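Peptidase, zinc-dependent (Methanocorpusculum labreanum, PDB 3LMC) is probably a zinc-dependent metallopeptidase of family M54, and binds a zinc ion and, at a separate site, an iron ion. Local coordinates at residues 6-11 with 36-41; 55-60 with 108-113; 90-95 with 116-121; 123-128 with 141-146. One frame throughout, in Å; residues are numbered along the deposited sequence.

Interaction 1: 6-11 with 36-41; sequences FWDSRV and DGIFPL
D8 and F39 join the end of strand 3-7 to the loop 36-41 at a type I beta turn that runs from D8 to V11; D8 OD1 accepts from the backbone N of R10, two residues on, which makes an Asx turn inside it. Hydrogen bonds carry the polar half of the contact. The backbone N of F39 points almost straight (170° at the hydrogen) at D8 OD2, 2.8 Å off, and arrives from above the carboxylate plane. From the opposite face R10 NH2 reaches the same OD2 at 2.9 Å, while R10 NE donates to OD1. R10 thus grips D8 side-on in a salt bridge, and four N-H groups fix the rotation of the carboxylate. Aspartate suits the place because its short chain, with CG trans to the backbone N (chi1 -172°), serves its own turn and the loop at once. A water also donates to D8 OD2 and to F39 O. S9 N binds G37 O at 3.0 Å, and S9 OG adds a weak bond to that oxygen.

Aromatic packing makes the buried half. F39 turns its edge to the face of F6, the ring centres 5.8 Å apart and the planes at 75°, packing the loop residue against the strand residue; F39 also touches V56 of helix 53-66, and F6 touches F63. G37 O lies at the F6 ring edge, near its plane.

At the exposed side, I38 sets CD1 over one face of the R10 guanidinium while its CG2 meets R10 NE at 3.6 Å.

Interaction 2: 55-60 with 108-113; sequences KVLLKL and FGLAYP
One face of the mixed five-stranded sheet is covered by helix 53-66, and here L57 and L58 of that helix meet L110 and Y112 on the edge strand 106-112. The short axes approach to 9.0 Å and cross at -49°, which leaves room for one layer of side chains, and no hydrogen bond spans the gap. L57 does most of the work. With its CG trans to the carbonyl carbon (chi1 -68°), the branch reaches out from the helix and sets CD1 into the strand: this methyl lies 4.0 Å from L110 CD2, 4.0 Å from Y112 CB, and equally near the backbone between A111 and Y112. A leucine suits the spot because its chain is long enough to set one methyl against both side chains and the backbone linking them. L57 also rests on V117 and I119 of the next strand.

L58, one residue on, is nearer the solvent. Its CD2 meets the Y112 ring at CE1, 3.5 Å away, approaching obliquely. Tyrosine fits such a margin: its ring extends the apolar cover over L58, while the residue as a whole stays partly exposed.

Strand alternation sends A111 the other way, from the helix 53-66 side to helix 136-154, where it touches E150 and H153; its small side chain is about 6 Å from the bound zinc ion. An antiparallel edge strand backed by a helix and running past the zinc-binding HExxH helix is characteristic of the metzincin-like peptidases, in which this strand usually lines the substrate cleft.

Interaction 3: 90-95 with 116-121; sequences KILLVT and GVAIVS
Strands 90-94 and 117-120 run parallel in register, I91 beside V117 through V94 beside V120, with their axes 4.4 Å apart at closest and inclined by 20°. Five backbone hydrogen bonds stitch them: I91 N to G116 O, A118 N to I91 O, L93 N to A118 O, V120 N to L93 O and T95 N to V120 O. The alternate residues L92 and V94 bond to strand 3-7 on the other flank.

Side chains divide between two apolar layers. On one face L93 and I119 lie side by side, with CD1 of L93 3.7 Å from CD1 of I119, and the I119 methyl also meets T95 CG2 at 3.5 Å. On the other, V120 CG1 touches both L92 CD1, 3.8 Å away and met obliquely, and V94 CG2 at 3.7 Å. It stands there because chi1 of 48° places it between the backbone N and the carbonyl carbon of V120. Beta-branched and leucine residues suit such buried strands, while alanine suits position 118, where helix 136-154 comes close. At the start K90 lays its CD 3.7 Å from G116 CA and carries NZ on to H86 O. G116 has a positive phi, easy for glycine, and forms with V117 a G1 beta bulge opposite Y112. At the far end S121 OG is bound to G97 O.

The layer of I91, L93, V117 and I119 faces helix 53-66; L92, A118 and V120 pack on I151, E150 and E146 of helix 136-154, while V94 on that face meets L5 and W7. Strand 3-7 flanks the pair on one side and strand 106-112 on the other.

Interaction 4: 123-128 with 141-146; sequences HRLQNE and DRIVKE
R142 CB and L125 CB meet at 4.1 Å. From there the arginine runs extended alongside the loop, and its NH1 forks between two oxygens. The bond to N127 OD1, 3.0 Å from R142 NH1, is nearly straight (178°) and lies in the guanidinium plane. At the amide end the donor stands above the carbonyl plane of N127, and the two flat groups are turned 51° against each other, the side chains crossing at about a right angle. The second bond, from the same NH1 to L125 O at 2.9 Å, is bent to 128° and weak. An arginine is apt here because its long chain can pass the leucine and still offer several N-H groups: NH2 turns to a salt bridge with D177. The N127 amide is held at its other end too, ND2 donating to Y133 O.

The contact pins the loop after strand 117-120 to helix 136-154, the helix that bears the zinc-binding HExxH motif with H149 and H153. The L125 side chain is about 10 Å from that of H149.

On the buried flank L125 crosses I143 obliquely, its CD1 4.2 Å from I143 CG1, and leucine suits a site also lined by F108 and L176. The loop is braced within itself by Q126, whose NE2 donates to H123 O at 3.2 Å.

Interaction 3 is the wholly buried centre: its two parallel strands share a sheet with strand 3-7 of interaction 1 and strand 106-112 of interaction 2, which flank it through backbone hydrogen bonds. Interactions 1 and 2 meet on helix 53-66, where K59 NZ reaches P40 O. Interaction 4 lies on the opposite face, its L125 and E146 packing on V120 and F108. The chemistry follows the place. Regular backbone bonding with aliphatic layers rules in the core, whereas interaction 2, a surface contact at the sheet edge, is purely apolar. In the partly buried interactions 1 and 4, charged or amide side chains fasten loops, to the end of a strand in interaction 1 and to a helix in interaction 4.

Interaction 1: 6-11 with 36-41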
loop_
_atom_site.group_PDB
_atom_site.type_symbol
_atom_site.label_atom_id
_atom_site.label_comp_id
_atom_site.label_asym_id
_atom_site.label_seq_id
_atom_site.Cartn_x
_atom_site.Cartn_y
_atom_site.Cartn_z
ATOM N N PHE A 6 -3.623 3.997 -5.380
ATOM C CA PHE A 6 -2.912 4.866 -6.292
ATOM C C PHE A 6 -1.761 4.087 -6.917
ATOM O O PHE A 6 -0.672 3.969 -6.326
ATOM C CB PHE A 6 -2.369 6.139 -5.610
ATOM C CG PHE A 6 -1.800 7.145 -6.597
ATOM C CD1 PHE A 6 -2.096 8.494 -6.497
ATOM C CD2 PHE A 6 -1.006 6.717 -7.667
ATOM C CE1 PHE A 6 -1.591 9.403 -7.429
ATOM C CE2 PHE A 6 -0.502 7.615 -8.601
ATOM C CZ PHE A 6 -0.795 8.956 -8.485
ATOM N N TRP A 7 -2.004 3.598 -8.129
ATOM C CA TRP A 7 -1.073 2.722 -8.841
ATOM C C TRP A 7 -0.139 3.537 -9.762
ATOM O O TRP A 7 -0.561 4.005 -10.820
ATOM C CB TRP A 7 -1.875 1.696 -9.659
ATOM C CG TRP A 7 -1.027 0.657 -10.364
ATOM C CD1 TRP A 7 -0.388 0.788 -11.565
ATOM C CD2 TRP A 7 -0.740 -0.663 -9.894
ATOM N NE1 TRP A 7 0.282 -0.379 -11.871
ATOM C CE2 TRP A 7 0.076 -1.285 -10.854
ATOM C CE3 TRP A 7 -1.092 -1.379 -8.745
ATOM C CZ2 TRP A 7 0.549 -2.592 -10.705
ATOM C CZ3 TRP A 7 -0.617 -2.686 -8.597
ATOM C CH2 TRP A 7 0.192 -3.272 -9.571
ATOM N N ASP A 8 1.115 3.719 -9.345
ATOM C CA ASP A 8 2.101 4.437 -10.155
ATOM C C ASP A 8 2.283 3.695 -11.479
ATOM O O ASP A 8 2.687 2.533 -11.494
ATOM C CB ASP A 8 3.435 4.533 -9.401
ATOM C CG ASP A 8 4.447 5.424 -10.097
ATOM O OD1 ASP A 8 4.812 5.132 -11.257
ATOM O OD2 ASP A 8 4.912 6.409 -9.474
ATOM N N SER A 9 1.985 4.360 -12.590
ATOM C CA SER A 9 1.882 3.669 -13.872
ATOM C C SER A 9 3.219 3.123 -14.376
ATOM O O SER A 9 3.254 2.413 -15.376
ATOM C CB SER A 9 1.230 4.575 -14.923
ATOM O OG SER A 9 1.918 5.803 -14.996
ATOM N N ARG A 10 4.317 3.434 -13.690
ATOM C CA ARG A 10 5.590 2.804 -14.045
ATOM C C ARG A 10 5.604 1.341 -13.611
ATOM O O ARG A 10 6.440 0.575 -14.054
ATOM C CB ARG A 10 6.792 3.560 -13.465
ATOM C CG ARG A 10 7.005 4.973 -14.062
ATOM C CD ARG A 10 7.999 5.820 -13.242
ATOM N NE ARG A 10 7.486 6.210 -11.919
ATOM C CZ ARG A 10 8.196 6.893 -11.021
ATOM N NH1 ARG A 10 9.440 7.251 -11.295
ATOM N NH2 ARG A 10 7.678 7.208 -9.847
ATOM N N VAL A 11 4.682 0.957 -12.733
ATOM C CA VAL A 11 4.518 -0.450 -12.381
ATOM C C VAL A 11 3.526 -1.005 -13.399
ATOM O O VAL A 11 2.487 -0.393 -13.613
ATOM C CB VAL A 11 3.948 -0.602 -10.948
ATOM C CG1 VAL A 11 3.809 -2.050 -10.580
ATOM C CG2 VAL A 11 4.845 0.130 -9.941
ATOM N N ASP A 36 -3.366 5.976 -13.850
ATOM C CA ASP A 36 -3.005 6.777 -15.012
ATOM C C ASP A 36 -2.133 7.952 -14.604
ATOM O O ASP A 36 -2.481 9.099 -14.868
ATOM C CB ASP A 36 -4.256 7.275 -15.752
ATOM C CG ASP A 36 -5.134 8.185 -14.896
ATOM O OD1 ASP A 36 -5.029 8.129 -13.652
ATOM O OD2 ASP A 36 -5.934 8.954 -15.477
ATOM N N GLY A 37 -1.008 7.677 -13.953
ATOM C CA GLY A 37 -0.117 8.748 -13.530
ATOM C C GLY A 37 1.005 8.232 -12.668
ATOM O O GLY A 37 0.893 7.147 -12.112
ATOM N N ILE A 38 2.095 8.985 -12.569
ATOM C CA ILE A 38 3.165 8.618 -11.650
ATOM C C ILE A 38 3.095 9.458 -10.372
ATOM O O ILE A 38 2.503 10.540 -10.363
ATOM C CB ILE A 38 4.562 8.781 -12.289
ATOM C CG1 ILE A 38 4.849 10.254 -12.587
ATOM C CG2 ILE A 38 4.690 7.898 -13.535
ATOM C CD1 ILE A 38 6.317 10.626 -12.443
ATOM N N PHE A 39 3.678 8.954 -9.287
ATOM C CA PHE A 39 3.817 9.760 -8.078
ATOM C C PHE A 39 5.300 9.973 -7.798
ATOM O O PHE A 39 5.948 9.128 -7.188
ATOM C CB PHE A 39 3.128 9.097 -6.874
ATOM C CG PHE A 39 2.960 10.016 -5.681
ATOM C CD1 PHE A 39 3.882 10.021 -4.648
ATOM C CD2 PHE A 39 1.886 10.878 -5.604
ATOM C CE1 PHE A 39 3.722 10.879 -3.550
ATOM C CE2 PHE A 39 1.727 11.732 -4.528
ATOM C CZ PHE A 39 2.647 11.732 -3.503
ATOM N N PRO A 40 5.849 11.105 -8.263
ATOM C CA PRO A 40 7.293 11.277 -8.102
ATOM C C PRO A 40 7.630 11.222 -6.626
ATOM O O PRO A 40 6.968 11.871 -5.817
ATOM C CB PRO A 40 7.549 12.668 -8.689
ATOM C CG PRO A 40 6.403 12.875 -9.657
ATOM C CD PRO A 40 5.231 12.242 -8.967
ATOM N N LEU A 41 8.630 10.423 -6.279
ATOM C CA LEU A 41 8.965 10.179 -4.893
ATOM C C LEU A 41 9.788 11.323 -4.272
ATOM O O LEU A 41 10.276 12.207 -4.963
ATOM C CB LEU A 41 9.681 8.821 -4.786
ATOM C CG LEU A 41 8.779 7.647 -5.210
ATOM C CD1 LEU A 41 9.522 6.306 -5.212
ATOM C CD2 LEU A 41 7.558 7.590 -4.290
HETATM O O HOH W 1 5.562 6.385 -6.757
#

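Interaction 2: 55-60 with 108-113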
loop_
_atom_site.group_PDB
_atom_site.type_symbol
_atom_site.label_atom_id
_atom_site.label_comp_id
_atom_site.label_asym_id
_atom_site.label_seq_id
_atom_site.Cartn_x
_atom_site.Cartn_y
_atom_site.Cartn_z
ATOM N N LYS A 55 8.840 10.273 4.298
ATOM C CA LYS A 55 8.663 11.484 3.501
ATOM C C LYS A 55 7.650 11.325 2.382
ATOM O O LYS A 55 6.851 12.232 2.131
ATOM C CB LYS A 55 9.995 11.965 2.941
ATOM C CG LYS A 55 10.820 12.701 3.977
ATOM C CD LYS A 55 12.100 13.250 3.398
ATOM C CE LYS A 55 12.895 13.958 4.481
ATOM N NZ LYS A 55 14.158 14.493 3.938
ATOM N N VAL A 56 7.675 10.176 1.710
ATOM C CA VAL A 56 6.710 9.930 0.640
ATOM C C VAL A 56 5.291 9.924 1.225
ATOM O O VAL A 56 4.368 10.468 0.633
ATOM C CB VAL A 56 6.993 8.605 -0.112
ATOM C CG1 VAL A 56 5.973 8.392 -1.231
ATOM C CG2 VAL A 56 8.441 8.590 -0.691
ATOM N N LEU A 57 5.119 9.337 2.406
ATOM C CA LEU A 57 3.787 9.239 2.985
ATOM C C LEU A 57 3.222 10.624 3.350
ATOM O O LEU A 57 2.035 10.900 3.136
ATOM C CB LEU A 57 3.788 8.281 4.180
ATOM C CG LEU A 57 4.027 6.800 3.862
ATOM C CD1 LEU A 57 4.176 5.995 5.140
ATOM C CD2 LEU A 57 2.889 6.221 3.014
ATOM N N LEU A 58 4.078 11.495 3.878
ATOM C CA LEU A 58 3.685 12.871 4.202
ATOM C C LEU A 58 3.300 13.619 2.925
ATOM O O LEU A 58 2.308 14.355 2.885
ATOM C CB LEU A 58 4.839 13.610 4.904
ATOM C CG LEU A 58 5.296 13.012 6.240
ATOM C CD1 LEU A 58 6.439 13.814 6.860
ATOM C CD2 LEU A 58 4.121 12.945 7.202
ATOM N N LYS A 59 4.106 13.434 1.883
ATOM C CA LYS A 59 3.820 14.009 0.578
ATOM C C LYS A 59 2.487 13.490 0.016
ATOM O O LYS A 59 1.755 14.229 -0.654
ATOM C CB LYS A 59 4.958 13.685 -0.390
ATOM C CG LYS A 59 4.861 14.398 -1.697
ATOM C CD LYS A 59 5.959 13.926 -2.661
ATOM C CE LYS A 59 5.958 14.749 -3.949
ATOM N NZ LYS A 59 7.095 14.368 -4.826
ATOM N N LEU A 60 2.179 12.223 0.296
ATOM C CA LEU A 60 0.936 11.610 -0.168
ATOM C C LEU A 60 -0.282 12.246 0.521
ATOM O O LEU A 60 -1.310 12.508 -0.110
ATOM C CB LEU A 60 0.950 10.109 0.112
ATOM C CG LEU A 60 0.447 9.187 -0.994
ATOM C CD1 LEU A 60 0.059 7.837 -0.397
ATOM C CD2 LEU A 60 -0.726 9.817 -1.723
ATOM N N PHE A 108 9.196 -3.567 2.330
ATOM C CA PHE A 108 8.304 -3.808 1.192
ATOM C C PHE A 108 7.183 -2.747 1.192
ATOM O O PHE A 108 6.571 -2.466 0.168
ATOM C CB PHE A 108 7.652 -5.199 1.267
ATOM C CG PHE A 108 8.624 -6.362 1.262
ATOM C CD1 PHE A 108 9.446 -6.599 0.178
ATOM C CD2 PHE A 108 8.662 -7.250 2.336
ATOM C CE1 PHE A 108 10.322 -7.690 0.163
ATOM C CE2 PHE A 108 9.531 -8.331 2.338
ATOM C CZ PHE A 108 10.360 -8.555 1.244
ATOM N N GLY A 109 6.906 -2.175 2.352
ATOM C CA GLY A 109 5.848 -1.179 2.457
ATOM C C GLY A 109 5.838 -0.510 3.815
ATOM O O GLY A 109 6.624 -0.870 4.685
ATOM N N LEU A 110 4.936 0.450 4.013
ATOM C CA LEU A 110 4.878 1.184 5.262
ATOM C C LEU A 110 3.540 1.896 5.351
ATOM O O LEU A 110 2.938 2.211 4.326
ATOM C CB LEU A 110 6.006 2.210 5.314
ATOM C CG LEU A 110 6.304 2.843 6.665
ATOM C CD1 LEU A 110 6.793 1.772 7.624
ATOM C CD2 LEU A 110 7.347 3.919 6.511
ATOM N N ALA A 111 3.077 2.158 6.568
ATOM C CA ALA A 111 1.785 2.821 6.751
ATOM C C ALA A 111 1.941 3.961 7.735
ATOM O O ALA A 111 2.795 3.898 8.619
ATOM C CB ALA A 111 0.752 1.826 7.255
ATOM N N TYR A 112 1.134 5.010 7.558
ATOM C CA TYR A 112 1.083 6.135 8.484
ATOM C C TYR A 112 -0.365 6.247 8.940
ATOM O O TYR A 112 -1.137 7.040 8.397
ATOM C CB TYR A 112 1.507 7.425 7.788
ATOM C CG TYR A 112 1.925 8.550 8.725
ATOM C CD1 TYR A 112 3.109 9.251 8.511
ATOM C CD2 TYR A 112 1.148 8.901 9.821
ATOM C CE1 TYR A 112 3.506 10.279 9.353
ATOM C CE2 TYR A 112 1.536 9.930 10.680
ATOM C CZ TYR A 112 2.717 10.617 10.434
ATOM O OH TYR A 112 3.120 11.635 11.271
ATOM N N PRO A 113 -0.743 5.436 9.933
ATOM C CA PRO A 113 -2.151 5.273 10.303
ATOM C C PRO A 113 -2.825 6.600 10.612
ATOM O O PRO A 113 -3.993 6.807 10.257
ATOM C CB PRO A 113 -2.080 4.405 11.564
ATOM C CG PRO A 113 -0.809 3.622 11.402
ATOM C CD PRO A 113 0.148 4.608 10.759
#

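Interaction 3: 90-95 with 116-121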
loop_
_atom_site.group_PDB
_atom_site.type_symbol
_atom_site.label_atom_id
_atom_site.label_comp_id
_atom_site.label_asym_id
_atom_site.label_seq_id
_atom_site.Cartn_x
_atom_site.Cartn_y
_atom_site.Cartn_z
ATOM N N LYS A 90 -8.652 6.754 2.497
ATOM C CA LYS A 90 -7.389 6.078 2.717
ATOM C C LYS A 90 -6.744 5.865 1.366
ATOM O O LYS A 90 -7.426 5.515 0.407
ATOM C CB LYS A 90 -7.630 4.724 3.373
ATOM C CG LYS A 90 -8.448 4.782 4.666
ATOM C CD LYS A 90 -7.895 5.791 5.652
ATOM C CE LYS A 90 -8.658 5.703 7.015
ATOM N NZ LYS A 90 -8.133 6.722 7.979
ATOM N N ILE A 91 -5.437 6.075 1.281
ATOM C CA ILE A 91 -4.719 5.817 0.038
ATOM C C ILE A 91 -3.590 4.813 0.219
ATOM O O ILE A 91 -2.790 4.935 1.144
ATOM C CB ILE A 91 -4.133 7.112 -0.527
ATOM C CG1 ILE A 91 -5.271 8.075 -0.882
ATOM C CG2 ILE A 91 -3.201 6.822 -1.717
ATOM C CD1 ILE A 91 -4.804 9.494 -1.190
ATOM N N LEU A 92 -3.532 3.832 -0.677
ATOM C CA LEU A 92 -2.371 2.955 -0.803
ATOM C C LEU A 92 -1.652 3.299 -2.107
ATOM O O LEU A 92 -2.202 3.115 -3.200
ATOM C CB LEU A 92 -2.797 1.480 -0.822
ATOM C CG LEU A 92 -1.687 0.458 -1.152
ATOM C CD1 LEU A 92 -0.527 0.577 -0.174
ATOM C CD2 LEU A 92 -2.196 -1.001 -1.206
ATOM N N LEU A 93 -0.422 3.795 -1.990
ATOM C CA LEU A 93 0.419 4.097 -3.150
ATOM C C LEU A 93 1.239 2.846 -3.524
ATOM O O LEU A 93 1.887 2.232 -2.671
ATOM C CB LEU A 93 1.364 5.254 -2.811
ATOM C CG LEU A 93 1.997 6.173 -3.867
ATOM C CD1 LEU A 93 3.456 6.483 -3.525
ATOM C CD2 LEU A 93 1.861 5.648 -5.270
ATOM N N VAL A 94 1.192 2.464 -4.793
ATOM C CA VAL A 94 2.024 1.365 -5.306
ATOM C C VAL A 94 3.102 2.016 -6.150
ATOM O O VAL A 94 2.803 2.592 -7.194
ATOM C CB VAL A 94 1.203 0.405 -6.169
ATOM C CG1 VAL A 94 2.104 -0.644 -6.820
ATOM C CG2 VAL A 94 0.130 -0.264 -5.326
ATOM N N THR A 95 4.348 1.955 -5.684
ATOM C CA THR A 95 5.434 2.734 -6.277
ATOM C C THR A 95 6.584 1.840 -6.743
ATOM O O THR A 95 6.860 0.811 -6.127
ATOM C CB THR A 95 6.001 3.734 -5.250
ATOM O OG1 THR A 95 7.140 4.414 -5.810
ATOM C CG2 THR A 95 6.450 2.991 -4.000
ATOM N N GLY A 116 -3.919 8.193 7.401
ATOM C CA GLY A 116 -4.620 7.356 6.441
ATOM C C GLY A 116 -3.903 7.231 5.102
ATOM O O GLY A 116 -4.542 7.250 4.049
ATOM N N VAL A 117 -2.575 7.115 5.125
ATOM C CA VAL A 117 -1.819 6.852 3.892
ATOM C C VAL A 117 -0.863 5.687 4.082
ATOM O O VAL A 117 -0.266 5.538 5.148
ATOM C CB VAL A 117 -0.984 8.067 3.435
ATOM C CG1 VAL A 117 -1.895 9.191 2.896
ATOM C CG2 VAL A 117 -0.072 8.563 4.589
ATOM N N ALA A 118 -0.709 4.875 3.040
ATOM C CA ALA A 118 0.190 3.733 3.090
ATOM C C ALA A 118 0.888 3.576 1.747
ATOM O O ALA A 118 0.502 4.204 0.753
ATOM C CB ALA A 118 -0.575 2.461 3.450
ATOM N N ILE A 119 1.917 2.737 1.714
ATOM C CA ILE A 119 2.699 2.563 0.498
ATOM C C ILE A 119 3.202 1.132 0.380
ATOM O O ILE A 119 3.531 0.506 1.391
ATOM C CB ILE A 119 3.907 3.553 0.464
ATOM C CG1 ILE A 119 4.587 3.564 -0.906
ATOM C CG2 ILE A 119 4.921 3.210 1.541
ATOM C CD1 ILE A 119 5.597 4.750 -1.083
ATOM N N VAL A 120 3.235 0.607 -0.844
ATOM C CA VAL A 120 3.910 -0.663 -1.103
ATOM C C VAL A 120 4.802 -0.520 -2.329
ATOM O O VAL A 120 4.452 0.180 -3.289
ATOM C CB VAL A 120 2.932 -1.831 -1.300
ATOM C CG1 VAL A 120 1.825 -1.463 -2.283
ATOM C CG2 VAL A 120 3.694 -3.069 -1.802
ATOM N N SER A 121 5.970 -1.158 -2.290
ATOM C CA SER A 121 6.884 -1.095 -3.416
ATOM C C SER A 121 7.096 -2.484 -3.994
ATOM O O SER A 121 7.561 -3.385 -3.292
ATOM C CB SER A 121 8.235 -0.549 -2.989
ATOM O OG SER A 121 9.193 -0.882 -3.985
#

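Interaction 4: 123-128 with 141-146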
loop_
_atom_site.group_PDB
_atom_site.type_symbol
_atom_site.label_atom_id
_atom_site.label_comp_id
_atom_site.label_asym_id
_atom_site.label_seq_id
_atom_site.Cartn_x
_atom_site.Cartn_y
_atom_site.Cartn_z
ATOM N N HIS A 123 9.346 -3.242 -5.886
ATOM C CA HIS A 123 10.752 -3.361 -6.305
ATOM C C HIS A 123 11.401 -4.664 -5.860
ATOM O O HIS A 123 12.143 -5.273 -6.617
ATOM C CB HIS A 123 11.594 -2.185 -5.822
ATOM C CG HIS A 123 12.948 -2.118 -6.467
ATOM N ND1 HIS A 123 14.107 -2.464 -5.806
ATOM C CD2 HIS A 123 13.319 -1.778 -7.725
ATOM C CE1 HIS A 123 15.139 -2.307 -6.616
ATOM N NE2 HIS A 123 14.689 -1.896 -7.789
ATOM N N ARG A 124 11.132 -5.087 -4.627
ATOM C CA ARG A 124 11.666 -6.350 -4.130
ATOM C C ARG A 124 10.652 -7.494 -4.121
ATOM O O ARG A 124 10.942 -8.586 -3.610
ATOM C CB ARG A 124 12.254 -6.153 -2.740
ATOM C CG ARG A 124 13.494 -5.254 -2.767
ATOM C CD ARG A 124 14.088 -5.081 -1.390
ATOM N NE ARG A 124 15.084 -4.017 -1.368
ATOM C CZ ARG A 124 16.335 -4.162 -0.955
ATOM N NH1 ARG A 124 16.773 -5.342 -0.533
ATOM N NH2 ARG A 124 17.149 -3.117 -0.943
ATOM N N LEU A 125 9.471 -7.239 -4.681
ATOM C CA LEU A 125 8.422 -8.252 -4.800
ATOM C C LEU A 125 8.485 -8.939 -6.157
ATOM O O LEU A 125 8.142 -10.117 -6.284
ATOM C CB LEU A 125 7.034 -7.619 -4.602
ATOM C CG LEU A 125 6.868 -6.856 -3.288
ATOM C CD1 LEU A 125 5.422 -6.326 -3.079
ATOM C CD2 LEU A 125 7.295 -7.742 -2.110
ATOM N N GLN A 126 8.933 -8.193 -7.165
ATOM C CA GLN A 126 9.101 -8.714 -8.509
ATOM C C GLN A 126 10.151 -9.837 -8.562
ATOM O O GLN A 126 11.237 -9.723 -7.980
ATOM C CB GLN A 126 9.480 -7.568 -9.466
ATOM C CG GLN A 126 10.767 -6.843 -9.087
ATOM C CD GLN A 126 11.206 -5.826 -10.137
ATOM O OE1 GLN A 126 10.722 -5.834 -11.279
ATOM N NE2 GLN A 126 12.134 -4.948 -9.757
ATOM N N ASN A 127 9.817 -10.928 -9.241
ATOM C CA ASN A 127 10.798 -11.978 -9.523
ATOM C C ASN A 127 12.115 -11.409 -10.082
ATOM O O ASN A 127 13.202 -11.859 -9.728
ATOM C CB ASN A 127 10.231 -12.979 -10.541
ATOM C CG ASN A 127 9.566 -14.188 -9.895
ATOM O OD1 ASN A 127 9.348 -14.237 -8.685
ATOM N ND2 ASN A 127 9.243 -15.185 -10.722
ATOM N N GLU A 128 12.017 -10.435 -10.981
ATOM C CA GLU A 128 13.202 -9.902 -11.646
ATOM C C GLU A 128 14.265 -9.355 -10.691
ATOM O O GLU A 128 15.449 -9.384 -11.009
ATOM C CB GLU A 128 12.826 -8.830 -12.662
ATOM C CG GLU A 128 12.009 -9.362 -13.834
ATOM C CD GLU A 128 10.512 -9.259 -13.580
ATOM O OE1 GLU A 128 10.079 -9.444 -12.421
ATOM O OE2 GLU A 128 9.767 -8.978 -14.541
ATOM N N ASP A 141 0.001 -11.596 -6.345
ATOM C CA ASP A 141 -0.115 -12.219 -5.026
ATOM C C ASP A 141 0.594 -11.383 -3.980
ATOM O O ASP A 141 0.046 -11.118 -2.911
ATOM C CB ASP A 141 0.538 -13.596 -4.988
ATOM C CG ASP A 141 -0.217 -14.632 -5.782
ATOM O OD1 ASP A 141 -1.406 -14.419 -6.091
ATOM O OD2 ASP A 141 0.399 -15.672 -6.093
ATOM N N ARG A 142 1.838 -11.021 -4.271
ATOM C CA ARG A 142 2.672 -10.337 -3.288
ATOM C C ARG A 142 2.180 -8.931 -2.975
ATOM O O ARG A 142 2.069 -8.562 -1.799
ATOM C CB ARG A 142 4.124 -10.323 -3.753
ATOM C CG ARG A 142 4.725 -11.715 -3.787
ATOM C CD ARG A 142 6.059 -11.728 -4.557
ATOM N NE ARG A 142 6.685 -13.038 -4.470
ATOM C CZ ARG A 142 7.427 -13.582 -5.433
ATOM N NH1 ARG A 142 7.646 -12.927 -6.571
ATOM N NH2 ARG A 142 7.938 -14.797 -5.258
ATOM N N ILE A 143 1.847 -8.163 -4.010
ATOM C CA ILE A 143 1.338 -6.801 -3.796
ATOM C C ILE A 143 0.028 -6.789 -3.022
ATOM O O ILE A 143 -0.208 -5.908 -2.207
ATOM C CB ILE A 143 1.096 -6.053 -5.109
ATOM C CG1 ILE A 143 2.396 -5.962 -5.910
ATOM C CG2 ILE A 143 0.520 -4.646 -4.826
ATOM C CD1 ILE A 143 2.249 -5.222 -7.230
ATOM N N VAL A 144 -0.840 -7.756 -3.301
ATOM C CA VAL A 144 -2.116 -7.833 -2.616
ATOM C C VAL A 144 -1.897 -8.092 -1.133
ATOM O O VAL A 144 -2.517 -7.457 -0.281
ATOM C CB VAL A 144 -2.958 -8.989 -3.159
ATOM C CG1 VAL A 144 -4.160 -9.253 -2.231
ATOM C CG2 VAL A 144 -3.399 -8.699 -4.593
ATOM N N LYS A 145 -1.018 -9.047 -0.841
ATOM C CA LYS A 145 -0.752 -9.468 0.522
ATOM C C LYS A 145 -0.098 -8.370 1.362
ATOM O O LYS A 145 -0.450 -8.167 2.525
ATOM C CB LYS A 145 0.157 -10.685 0.501
ATOM C CG LYS A 145 -0.501 -11.981 0.043
ATOM C CD LYS A 145 0.603 -13.016 -0.187
ATOM C CE LYS A 145 0.043 -14.368 -0.539
ATOM N NZ LYS A 145 1.147 -15.369 -0.478
ATOM N N GLU A 146 0.854 -7.655 0.772
ATOM C CA GLU A 146 1.571 -6.615 1.508
ATOM C C GLU A 146 0.764 -5.325 1.480
ATOM O O GLU A 146 0.810 -4.532 2.420
ATOM C CB GLU A 146 2.980 -6.409 0.952
ATOM C CG GLU A 146 3.695 -5.186 1.501
ATOM C CD GLU A 146 4.122 -5.341 2.954
ATOM O OE1 GLU A 146 3.971 -6.453 3.510
ATOM O OE2 GLU A 146 4.619 -4.350 3.535
#